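Local coordinates for B-agarase (Saccharophagus degradans, PDB 4BQ2), which hydrolyses the beta-1,4 linkages of agarose as a family 50 glycoside hydrolase, acting as an exo-beta-agarase, at residues 86-91 / 169-174; 298-303 / 334-339. One frame throughout, in Å; residues are numbered along the deposited sequence.

Contact 1 of 2, residues 86-91 / 169-174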
loop_
_atom_site.group_PDB
_atom_site.type_symbol
_atom_site.label_atom_id
_atom_site.label_comp_id
_atom_site.label_asym_id
_atom_site.label_seq_id
_atom_site.Cartn_x
_atom_site.Cartn_y
_atom_site.Cartn_z
ATOM N N PHE A 86 -4.797 11.982 -11.717
ATOM C CA PHE A 86 -3.760 12.986 -11.690
ATOM C C PHE A 86 -3.045 12.985 -10.345
ATOM O O PHE A 86 -3.700 12.919 -9.267
ATOM C CB PHE A 86 -4.376 14.394 -11.896
ATOM C CG PHE A 86 -4.197 14.939 -13.268
ATOM C CD1 PHE A 86 -3.080 14.567 -14.057
ATOM C CD2 PHE A 86 -5.100 15.866 -13.778
ATOM C CE1 PHE A 86 -2.889 15.118 -15.323
ATOM C CE2 PHE A 86 -4.924 16.412 -15.038
ATOM C CZ PHE A 86 -3.825 16.023 -15.822
ATOM N N TYR A 87 -1.717 13.087 -10.411
ATOM C CA TYR A 87 -0.900 13.399 -9.260
ATOM C C TYR A 87 -0.603 14.876 -9.319
ATOM O O TYR A 87 -0.117 15.352 -10.343
ATOM C CB TYR A 87 0.395 12.592 -9.298
ATOM C CG TYR A 87 0.164 11.114 -9.028
ATOM C CD1 TYR A 87 -0.130 10.247 -10.065
ATOM C CD2 TYR A 87 0.228 10.611 -7.736
ATOM C CE1 TYR A 87 -0.351 8.876 -9.834
ATOM C CE2 TYR A 87 0.009 9.253 -7.479
ATOM C CZ TYR A 87 -0.281 8.400 -8.534
ATOM O OH TYR A 87 -0.480 7.056 -8.267
ATOM N N LEU A 88 -0.952 15.609 -8.253
ATOM C CA LEU A 88 -0.654 17.016 -8.172
ATOM C C LEU A 88 0.515 17.148 -7.190
ATOM O O LEU A 88 0.369 16.785 -6.023
ATOM C CB LEU A 88 -1.889 17.803 -7.689
ATOM C CG LEU A 88 -1.552 19.230 -7.237
ATOM C CD1 LEU A 88 -1.264 20.108 -8.455
ATOM C CD2 LEU A 88 -2.674 19.824 -6.351
ATOM N N ASP A 89 1.659 17.614 -7.691
ATOM C CA ASP A 89 2.832 17.858 -6.862
ATOM C C ASP A 89 3.102 19.343 -6.925
ATOM O O ASP A 89 3.194 19.913 -8.004
ATOM C CB ASP A 89 4.044 17.114 -7.425
ATOM C CG ASP A 89 3.926 15.596 -7.256
ATOM O OD1 ASP A 89 4.245 15.115 -6.156
ATOM O OD2 ASP A 89 3.508 14.906 -8.224
ATOM N N VAL A 90 3.221 19.959 -5.753
ATOM C CA VAL A 90 3.456 21.381 -5.660
ATOM C C VAL A 90 4.762 21.522 -4.886
ATOM O O VAL A 90 4.894 20.984 -3.791
ATOM C CB VAL A 90 2.287 22.095 -4.939
ATOM C CG1 VAL A 90 2.559 23.583 -4.796
ATOM C CG2 VAL A 90 0.980 21.881 -5.703
ATOM N N THR A 91 5.738 22.201 -5.501
ATOM C CA THR A 91 7.095 22.344 -4.947
ATOM C C THR A 91 7.400 23.815 -4.626
ATOM O O THR A 91 7.075 24.706 -5.417
ATOM C CB THR A 91 8.142 21.760 -5.924
ATOM O OG1 THR A 91 7.819 20.387 -6.178
ATOM C CG2 THR A 91 9.555 21.792 -5.331
ATOM N N ILE A 169 4.298 23.674 -10.203
ATOM C CA ILE A 169 3.022 22.991 -10.037
ATOM C C ILE A 169 2.928 21.943 -11.132
ATOM O O ILE A 169 2.896 22.256 -12.326
ATOM C CB ILE A 169 1.818 23.953 -10.112
ATOM C CG1 ILE A 169 1.880 24.950 -8.955
ATOM C CG2 ILE A 169 0.500 23.172 -10.092
ATOM C CD1 ILE A 169 0.874 26.071 -9.080
ATOM N N SER A 170 2.857 20.690 -10.715
ATOM C CA SER A 170 2.902 19.596 -11.657
ATOM C C SER A 170 1.607 18.788 -11.609
ATOM O O SER A 170 1.123 18.503 -10.524
ATOM C CB SER A 170 4.084 18.698 -11.260
ATOM O OG SER A 170 4.012 17.511 -11.974
ATOM N N LEU A 171 1.040 18.483 -12.778
ATOM C CA LEU A 171 -0.033 17.500 -12.917
ATOM C C LEU A 171 0.462 16.360 -13.797
ATOM O O LEU A 171 0.800 16.570 -14.949
ATOM C CB LEU A 171 -1.302 18.122 -13.519
ATOM C CG LEU A 171 -2.159 18.988 -12.576
ATOM C CD1 LEU A 171 -3.236 19.719 -13.363
ATOM C CD2 LEU A 171 -2.803 18.189 -11.452
ATOM N N SER A 172 0.501 15.145 -13.256
ATOM C CA SER A 172 1.069 14.032 -13.998
ATOM C C SER A 172 0.201 12.785 -13.991
ATOM O O SER A 172 -0.540 12.534 -13.040
ATOM C CB SER A 172 2.472 13.661 -13.506
ATOM O OG SER A 172 2.517 13.383 -12.091
ATOM N N VAL A 173 0.379 11.996 -15.046
ATOM C CA VAL A 173 -0.188 10.668 -15.179
ATOM C C VAL A 173 0.962 9.656 -15.223
ATOM O O VAL A 173 1.853 9.776 -16.078
ATOM C CB VAL A 173 -1.043 10.613 -16.446
ATOM C CG1 VAL A 173 -1.306 9.183 -16.895
ATOM C CG2 VAL A 173 -2.356 11.371 -16.247
ATOM N N GLN A 174 0.927 8.653 -14.336
ATOM C CA GLN A 174 2.075 7.764 -14.071
ATOM C C GLN A 174 1.735 6.290 -14.294
ATOM O O GLN A 174 0.680 5.824 -13.840
ATOM C CB GLN A 174 2.552 7.982 -12.631
ATOM C CG GLN A 174 2.994 9.417 -12.392
ATOM C CD GLN A 174 3.413 9.734 -10.966
ATOM O OE1 GLN A 174 3.732 8.851 -10.149
ATOM N NE2 GLN A 174 3.409 11.016 -10.658
HETATM O O HOH W 1 2.686 15.642 -10.487
#
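Tyr87 to Val90 pair in antiparallel register with Ser172 to Ile169, the two strand axes approaching to 4.6 Å with their directions 148° apart. Tyr87 with Ser172 and Asp89 with Ser170 are the hydrogen-bonded pairs, each closed by two backbone bonds; Tyr87 N to Ser172 O (2.9 Å) is almost straight at 174°. Between them, Leu88 faces Leu171 and, further on, Val90 faces Ile169 as non-hydrogen-bonded pairs.

One face of the pairing is polar. The Gln174 amide lies across the Tyr87 ring with the planes only 18° apart, NE2 coming to 3.6 Å from Tyr87 CG. That same NE2 donates, in the amide plane, to Ser172 OG (2.9 Å), a bond that helps to fix the amide over the ring. Ser172 OG stands between its own backbone N and carbonyl carbon, which brings it alongside Tyr87 CB. Water 1 joins Tyr87 O, Asp89 OD2 and the hydroxyls of Ser170 and Ser172, bridging both strands; Asp89 OD1 is bonded to Thr99 of the adjoining strand 97-104.

The other face is hydrocarbon. Leu171 CB sits over the centre of the Phe86 ring in a CH-pi contact, 3.9 Å from the centroid, while Val173 CG2 meets the ring obliquely. Leu88 CD1 touches both Leu171 CD2 (3.9 Å) and Ile169 CG2 (3.9 Å). Phe74 of strand 70-79 packs on Leu88 and Leu171, and Leu42 and Met44 of strand 36-44 reach Phe86.

Strand 84-92 is thus held between 97-104 and 166-174, with the face of Phe86, Leu88 and Leu171 packed against strands 36-44 and 70-79, as in the core of a beta-sandwich; this is consistent with the jelly-roll architecture of the carbohydrate-binding-module-like domain to which both strands belong.

Contact 2 of 2, residues 298-303 / 334-339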
loop_
_atom_site.group_PDB
_atom_site.type_symbol
_atom_site.label_atom_id
_atom_site.label_comp_id
_atom_site.label_asym_id
_atom_site.label_seq_id
_atom_site.Cartn_x
_atom_site.Cartn_y
_atom_site.Cartn_z
ATOM N N THR A 298 -10.836 4.445 18.884
ATOM C CA THR A 298 -12.028 5.127 19.417
ATOM C C THR A 298 -11.762 6.461 20.111
ATOM O O THR A 298 -12.683 7.288 20.282
ATOM C CB THR A 298 -12.811 4.262 20.416
ATOM O OG1 THR A 298 -11.997 4.015 21.564
ATOM C CG2 THR A 298 -13.265 2.936 19.789
ATOM N N GLY A 299 -10.520 6.667 20.533
ATOM C CA GLY A 299 -10.173 7.833 21.309
ATOM C C GLY A 299 -10.181 7.566 22.801
ATOM O O GLY A 299 -9.875 8.470 23.585
ATOM N N TYR A 300 -10.524 6.342 23.208
ATOM C CA TYR A 300 -10.408 5.968 24.619
ATOM C C TYR A 300 -9.125 5.181 24.947
ATOM O O TYR A 300 -8.464 4.610 24.053
ATOM C CB TYR A 300 -11.663 5.229 25.084
ATOM C CG TYR A 300 -12.910 6.101 25.031
ATOM C CD1 TYR A 300 -13.591 6.294 23.833
ATOM C CD2 TYR A 300 -13.386 6.754 26.178
ATOM C CE1 TYR A 300 -14.723 7.093 23.768
ATOM C CE2 TYR A 300 -14.513 7.559 26.124
ATOM C CZ TYR A 300 -15.180 7.718 24.911
ATOM O OH TYR A 300 -16.304 8.506 24.820
ATOM N N ASP A 301 -8.783 5.148 26.240
ATOM C CA ASP A 301 -7.632 4.421 26.719
ATOM C C ASP A 301 -7.964 3.717 28.037
ATOM O O ASP A 301 -8.978 4.016 28.678
ATOM C CB ASP A 301 -6.400 5.339 26.829
ATOM C CG ASP A 301 -5.083 4.586 26.623
ATOM O OD1 ASP A 301 -5.085 3.327 26.528
ATOM O OD2 ASP A 301 -4.028 5.258 26.560
ATOM N N TYR A 302 -7.148 2.738 28.388
ATOM C CA TYR A 302 -7.363 1.949 29.587
ATOM C C TYR A 302 -6.198 2.176 30.539
ATOM O O TYR A 302 -5.109 2.579 30.107
ATOM C CB TYR A 302 -7.454 0.455 29.248
ATOM C CG TYR A 302 -8.565 0.080 28.266
ATOM C CD1 TYR A 302 -9.781 0.768 28.247
ATOM C CD2 TYR A 302 -8.398 -0.977 27.361
ATOM C CE1 TYR A 302 -10.789 0.424 27.347
ATOM C CE2 TYR A 302 -9.402 -1.315 26.462
ATOM C CZ TYR A 302 -10.597 -0.611 26.470
ATOM O OH TYR A 302 -11.596 -0.953 25.591
ATOM N N ASP A 303 -6.409 1.960 31.834
ATOM C CA ASP A 303 -5.293 2.110 32.763
ATOM C C ASP A 303 -4.377 0.885 32.617
ATOM O O ASP A 303 -4.821 -0.266 32.672
ATOM C CB ASP A 303 -5.763 2.412 34.197
ATOM C CG ASP A 303 -6.137 3.902 34.397
ATOM O OD1 ASP A 303 -5.226 4.753 34.512
ATOM O OD2 ASP A 303 -7.342 4.233 34.431
ATOM N N ARG A 334 -11.807 2.720 31.545
ATOM C CA ARG A 334 -11.823 3.477 30.295
ATOM C C ARG A 334 -11.970 5.003 30.455
ATOM O O ARG A 334 -12.773 5.493 31.262
ATOM C CB ARG A 334 -12.891 2.847 29.432
ATOM C CG ARG A 334 -13.554 3.661 28.361
ATOM C CD ARG A 334 -14.538 2.672 27.766
ATOM N NE ARG A 334 -14.606 2.781 26.323
ATOM C CZ ARG A 334 -15.448 3.583 25.694
ATOM N NH1 ARG A 334 -16.294 4.340 26.399
ATOM N NH2 ARG A 334 -15.455 3.611 24.367
ATOM N N HIS A 335 -11.153 5.743 29.709
ATOM C CA HIS A 335 -11.085 7.212 29.820
ATOM C C HIS A 335 -10.739 7.851 28.483
ATOM O O HIS A 335 -10.078 7.237 27.628
ATOM C CB HIS A 335 -10.094 7.681 30.922
ATOM C CG HIS A 335 -8.662 7.317 30.653
ATOM N ND1 HIS A 335 -8.079 6.165 31.140
ATOM C CD2 HIS A 335 -7.700 7.950 29.934
ATOM C CE1 HIS A 335 -6.819 6.108 30.742
ATOM N NE2 HIS A 335 -6.567 7.175 30.002
ATOM N N LEU A 336 -11.184 9.090 28.315
ATOM C CA LEU A 336 -10.930 9.847 27.108
ATOM C C LEU A 336 -9.459 10.229 26.994
ATOM O O LEU A 336 -8.868 10.766 27.926
ATOM C CB LEU A 336 -11.830 11.090 27.080
ATOM C CG LEU A 336 -12.131 11.771 25.738
ATOM C CD1 LEU A 336 -12.794 10.787 24.782
ATOM C CD2 LEU A 336 -12.986 13.032 25.917
ATOM N N ALA A 337 -8.866 9.923 25.847
ATOM C CA ALA A 337 -7.501 10.343 25.534
ATOM C C ALA A 337 -7.504 11.240 24.294
ATOM O O ALA A 337 -6.670 12.128 24.154
ATOM C CB ALA A 337 -6.596 9.131 25.334
ATOM N N SER A 338 -8.463 11.021 23.401
ATOM C CA SER A 338 -8.608 11.890 22.247
ATOM C C SER A 338 -10.051 12.268 22.024
ATOM O O SER A 338 -10.826 11.484 21.449
ATOM C CB SER A 338 -8.010 11.264 20.984
ATOM O OG SER A 338 -8.174 12.146 19.887
ATOM N N PRO A 339 -10.426 13.488 22.468
ATOM C CA PRO A 339 -11.781 13.971 22.214
ATOM C C PRO A 339 -12.110 13.952 20.718
ATOM O O PRO A 339 -13.237 13.605 20.346
ATOM C CB PRO A 339 -11.729 15.414 22.753
ATOM C CG PRO A 339 -10.727 15.336 23.866
ATOM C CD PRO A 339 -9.651 14.440 23.304
#
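Tyr300 lies between Arg334 and Leu336, which cover opposite faces of its ring. The Arg334 guanidinium is stacked flat on one face, planes 15° apart and centres 3.7 Å apart, in a cation-pi arrangement; NH2 lies toward the rim, 3.3 Å from Tyr300 CD1. The arginine starts with CG anti to the backbone N (chi1 155°) and bends at chi3, folding its head over the ring. Its NE forms a salt bridge with Glu374, which holds the guanidinium from a neighbouring strand. On the other face Leu336 CD1 makes a CH-pi contact, 4.1 Å from the ring centroid. Beside this sandwich, Arg334 CB meets the edge of the Tyr302 ring, 3.8 Å from CE1, and Tyr302 OH also bonds to Glu374.

These side chains decorate a small antiparallel sheet in which strand 335-336 is an outermost member beside 296-301, with 373-376 on the far side of the latter. Between 296-301 and 335-336, Asp301 and His335 form the hydrogen-bonded pair through two backbone bonds, whereas Tyr300 and Leu336 are a non-hydrogen-bonded pair. Where the chain leaves strand 335-336, Ala337 N and Ser338 N both donate to Gly299 O (2.9 Å each), securing the turn into helix 339-342, where Ser338 is the N-cap and its OG bonds to Arg341 N. Thr298 OG1 accepts from Tyr300 N in an ST turn and is also hydrogen-bonded to Glu374.

His335 swings its ring across the paired strand: CG sits between the backbone N and carbonyl carbon (chi1 64°), and one ring face comes over Asp301 O, with NE2 3.7 Å from Asp301 CB. The Asp301 carboxylate is occupied elsewhere, OD2 in a salt bridge with Arg372 and OD1 bonded to Tyr361 OH; OD1 also takes Tyr302 N from above the carboxylate plane.

Contact 1 and contact 2 both rest on antiparallel strand pairing, but in separate parts of the chain, their centres about 39 Å apart and their nearest atoms about 28 Å apart. Contact 1 is a buried interior pairing of long strands within the carbohydrate-binding-module-like domain, flanked by further strands. Contact 2 is partly exposed, lies farther from the centre of the chain, and joins a two-residue edge strand to a short sheet. Chemistry follows place: 86-91 / 169-174 divides into a hydrocarbon face and a water-bridged polar face, whereas 298-303 / 334-339 depends on a cation-pi stack and on salt bridges to Glu374 of strand 373-376 and to Arg372 just before it.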